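Local coordinates for protein collectin placenta 1 (PDB 2OX9) that binds the leukocyte cell-surface glycan Lewis(x) through a C-type carbohydrate-recognition domain that carries calcium ions, at residues P7-F12 / E34-H39. Numbering follows the deposited sequence.
Sequences PHWKNF and EDKSSH
Trp9 reaches Lys36 and Ser38 with the far edge of its indole. The carbonyl O of Pro7 lies in the plane of the indole, at its edge. Trp9 CG is anti to its own carbonyl carbon (chi1 -66°), which sends the six-membered ring across the gap. Trp9 CZ2 comes to 4.1 Å from Lys36 CB, close to the ring plane. Trp9 CH2 lies 3.7 Å from Ser38 OG, also at the edge, and 3.9 Å from Ser38 CB. These are van der Waals touches. Bends at chi2 (-62°) and chi4 (-63°) turn the Lys36 amine away from the indole, and it forms a salt bridge with Asp35, Lys36 NZ to Asp35 OD1 2.7 Å. That amine also hydrogen-bonds Phe32 O, and the Ser38 hydroxyl hydrogen-bonds Cys33 O. Lys36 and Ser38 flank Ser37, the positive-phi residue of the Schellman motif that ends helix 26-35. The contact is edge packing within the C-type lectin fold. Trp9 joins the N-terminal hairpin of strands 10-12 and 15-19 to the turn that follows helix 26-35, touching Tyr18 of strand 15-19 and Cys128 of strand 125-131 and making a cation-pi pair with Lys130 of the latter strand.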
ATOM      1  N   PRO A   7     -18.730  -1.828   9.686  1.00 23.75           N
ATOM      2  CA  PRO A   7     -18.713  -3.167   9.095  1.00 22.02           C
ATOM      3  C   PRO A   7     -17.816  -3.154   7.849  1.00 20.43           C
ATOM      4  O   PRO A   7     -17.681  -2.122   7.186  1.00 19.74           O
ATOM      5  CB  PRO A   7     -20.190  -3.435   8.786  1.00 23.89           C
ATOM      6  CG  PRO A   7     -20.814  -2.070   8.754  1.00 25.04           C
ATOM      7  CD  PRO A   7     -20.107  -1.340   9.853  1.00 25.29           C
ATOM      8  N   HIS A   8     -17.199  -4.298   7.563  1.00 18.62           N
ATOM      9  CA  HIS A   8     -16.273  -4.474   6.439  1.00 21.18           C
ATOM     10  C   HIS A   8     -14.858  -4.066   6.804  1.00 19.90           C
ATOM     11  O   HIS A   8     -13.921  -4.346   6.065  1.00 21.11           O
ATOM     12  CB  HIS A   8     -16.697  -3.678   5.202  1.00 22.75           C
ATOM     13  CG  HIS A   8     -17.904  -4.229   4.516  1.00 24.46           C
ATOM     14  ND1 HIS A   8     -19.148  -3.648   4.622  1.00 26.66           N
ATOM     15  CD2 HIS A   8     -18.063  -5.317   3.729  1.00 25.27           C
ATOM     16  CE1 HIS A   8     -20.023  -4.354   3.928  1.00 25.83           C
ATOM     17  NE2 HIS A   8     -19.389  -5.372   3.375  1.00 27.50           N
ATOM     18  N   TRP A   9     -14.707  -3.393   7.939  1.00 19.13           N
ATOM     19  CA  TRP A   9     -13.385  -2.965   8.391  1.00 18.08           C
ATOM     20  C   TRP A   9     -12.860  -3.853   9.515  1.00 17.75           C
ATOM     21  O   TRP A   9     -13.636  -4.373  10.319  1.00 15.77           O
ATOM     22  CB  TRP A   9     -13.432  -1.514   8.860  1.00 14.02           C
ATOM     23  CG  TRP A   9     -13.733  -0.562   7.745  1.00 15.69           C
ATOM     24  CD1 TRP A   9     -14.913  -0.445   7.066  1.00 14.10           C
ATOM     25  CD2 TRP A   9     -12.835   0.384   7.159  1.00 15.67           C
ATOM     26  NE1 TRP A   9     -14.802   0.516   6.089  1.00 16.93           N
ATOM     27  CE2 TRP A   9     -13.537   1.042   6.126  1.00 15.44           C
ATOM     28  CE3 TRP A   9     -11.502   0.743   7.406  1.00 12.35           C
ATOM     29  CZ2 TRP A   9     -12.953   2.035   5.341  1.00 11.87           C
ATOM     30  CZ3 TRP A   9     -10.924   1.730   6.620  1.00 13.28           C
ATOM     31  CH2 TRP A   9     -11.649   2.364   5.601  1.00 11.18           C
ATOM     32  N   LYS A  10     -11.541  -4.024   9.558  1.00 16.87           N
ATOM     33  CA  LYS A  10     -10.891  -4.837  10.579  1.00 18.59           C
ATOM     34  C   LYS A  10     -10.144  -3.918  11.536  1.00 19.15           C
ATOM     35  O   LYS A  10      -9.582  -2.904  11.119  1.00 15.63           O
ATOM     36  CB  LYS A  10      -9.870  -5.790   9.957  1.00 20.21           C
ATOM     37  CG  LYS A  10     -10.410  -6.762   8.915  1.00 25.15           C
ATOM     38  CD  LYS A  10     -11.368  -7.768   9.521  1.00 27.44           C
ATOM     39  CE  LYS A  10     -11.640  -8.892   8.538  1.00 30.74           C
ATOM     40  NZ  LYS A  10     -12.125  -8.349   7.239  1.00 33.90           N
ATOM     41  N   ASN A  11     -10.109  -4.285  12.810  1.00 17.52           N
ATOM     42  CA  ASN A  11      -9.406  -3.470  13.780  1.00 19.44           C
ATOM     43  C   ASN A  11      -8.063  -4.064  14.211  1.00 18.31           C
ATOM     44  O   ASN A  11      -7.895  -5.283  14.305  1.00 16.10           O
ATOM     45  CB  ASN A  11     -10.276  -3.243  15.013  1.00 23.58           C
ATOM     46  CG  ASN A  11     -10.438  -4.493  15.846  1.00 26.84           C
ATOM     47  OD1 ASN A  11     -11.002  -5.489  15.390  1.00 28.42           O
ATOM     48  ND2 ASN A  11      -9.936  -4.452  17.078  1.00 25.50           N
ATOM     49  N   PHE A  12      -7.103  -3.178  14.430  1.00 16.06           N
ATOM     50  CA  PHE A  12      -5.771  -3.534  14.908  1.00 15.51           C
ATOM     51  C   PHE A  12      -5.398  -2.329  15.765  1.00 16.16           C
ATOM     52  O   PHE A  12      -5.295  -1.224  15.254  1.00 14.38           O
ATOM     53  CB  PHE A  12      -4.776  -3.680  13.764  1.00 16.44           C
ATOM     54  CG  PHE A  12      -3.384  -4.009  14.229  1.00 18.19           C
ATOM     55  CD1 PHE A  12      -3.131  -5.197  14.904  1.00 17.22           C
ATOM     56  CD2 PHE A  12      -2.335  -3.120  14.019  1.00 17.30           C
ATOM     57  CE1 PHE A  12      -1.850  -5.497  15.367  1.00 18.90           C
ATOM     58  CE2 PHE A  12      -1.050  -3.412  14.477  1.00 15.03           C
ATOM     59  CZ  PHE A  12      -0.808  -4.597  15.150  1.00 17.09           C
ATOM     60  N   GLU A  34      -9.979   7.928   0.152  1.00 17.96           N
ATOM     61  CA  GLU A  34     -10.275   9.307   0.541  1.00 20.85           C
ATOM     62  C   GLU A  34     -11.784   9.499   0.692  1.00 21.80           C
ATOM     63  O   GLU A  34     -12.243  10.239   1.566  1.00 20.91           O
ATOM     64  CB  GLU A  34      -9.717  10.286  -0.496  1.00 23.50           C
ATOM     65  CG  GLU A  34      -8.201  10.241  -0.616  1.00 27.51           C
ATOM     66  CD  GLU A  34      -7.673  11.152  -1.706  1.00 30.23           C
ATOM     67  OE1 GLU A  34      -8.450  11.467  -2.633  1.00 32.69           O
ATOM     68  OE2 GLU A  34      -6.481  11.537  -1.644  1.00 30.94           O
ATOM     69  N   ASP A  35     -12.552   8.819  -0.152  1.00 22.63           N
ATOM     70  CA  ASP A  35     -14.008   8.903  -0.101  1.00 23.84           C
ATOM     71  C   ASP A  35     -14.540   8.285   1.188  1.00 23.45           C
ATOM     72  O   ASP A  35     -15.670   8.567   1.596  1.00 23.57           O
ATOM     73  CB  ASP A  35     -14.622   8.188  -1.311  1.00 27.16           C
ATOM     74  CG  ASP A  35     -16.087   7.808  -1.097  1.00 31.03           C
ATOM     75  OD1 ASP A  35     -16.368   6.851  -0.337  1.00 32.48           O
ATOM     76  OD2 ASP A  35     -16.965   8.466  -1.692  1.00 31.09           O
ATOM     77  N   LYS A  36     -13.722   7.446   1.821  1.00 20.11           N
ATOM     78  CA  LYS A  36     -14.102   6.779   3.068  1.00 20.42           C
ATOM     79  C   LYS A  36     -13.476   7.480   4.279  1.00 19.15           C
ATOM     80  O   LYS A  36     -13.535   6.971   5.396  1.00 23.46           O
ATOM     81  CB  LYS A  36     -13.623   5.322   3.058  1.00 21.77           C
ATOM     82  CG  LYS A  36     -13.937   4.543   1.800  1.00 23.54           C
ATOM     83  CD  LYS A  36     -15.426   4.414   1.563  1.00 25.20           C
ATOM     84  CE  LYS A  36     -15.703   3.701   0.234  1.00 26.49           C
ATOM     85  NZ  LYS A  36     -15.179   4.473  -0.945  1.00 27.72           N
ATOM     86  N   SER A  37     -12.878   8.644   4.053  1.00 18.58           N
ATOM     87  CA  SER A  37     -12.212   9.384   5.117  1.00 15.96           C
ATOM     88  C   SER A  37     -11.050   8.538   5.652  1.00 15.98           C
ATOM     89  O   SER A  37     -10.828   8.449   6.858  1.00 13.73           O
ATOM     90  CB  SER A  37     -13.190   9.710   6.253  1.00 18.06           C
ATOM     91  OG  SER A  37     -14.237  10.552   5.796  1.00 18.53           O
ATOM     92  N   SER A  38     -10.311   7.926   4.733  1.00 12.74           N
ATOM     93  CA  SER A  38      -9.165   7.096   5.081  1.00 10.32           C
ATOM     94  C   SER A  38      -8.072   7.318   4.044  1.00 11.32           C
ATOM     95  O   SER A  38      -8.259   8.081   3.096  1.00 13.64           O
ATOM     96  CB  SER A  38      -9.572   5.614   5.105  1.00 11.67           C
ATOM     97  OG  SER A  38      -9.994   5.157   3.830  1.00 13.42           O
ATOM     98  N   HIS A  39      -6.938   6.647   4.219  1.00  9.74           N
ATOM     99  CA  HIS A  39      -5.839   6.765   3.271  1.00 11.82           C
ATOM    100  C   HIS A  39      -5.275   5.384   2.947  1.00 10.73           C
ATOM    101  O   HIS A  39      -5.458   4.439   3.718  1.00  9.38           O
ATOM    102  CB  HIS A  39      -4.724   7.645   3.849  1.00  7.87           C
ATOM    103  CG  HIS A  39      -4.125   7.112   5.112  1.00  8.92           C
ATOM    104  ND1 HIS A  39      -3.176   6.109   5.123  1.00  8.25           N
ATOM    105  CD2 HIS A  39      -4.367   7.415   6.409  1.00  7.83           C
ATOM    106  CE1 HIS A  39      -2.864   5.816   6.371  1.00 11.07           C
ATOM    107  NE2 HIS A  39      -3.571   6.595   7.171  1.00 11.02           N
TER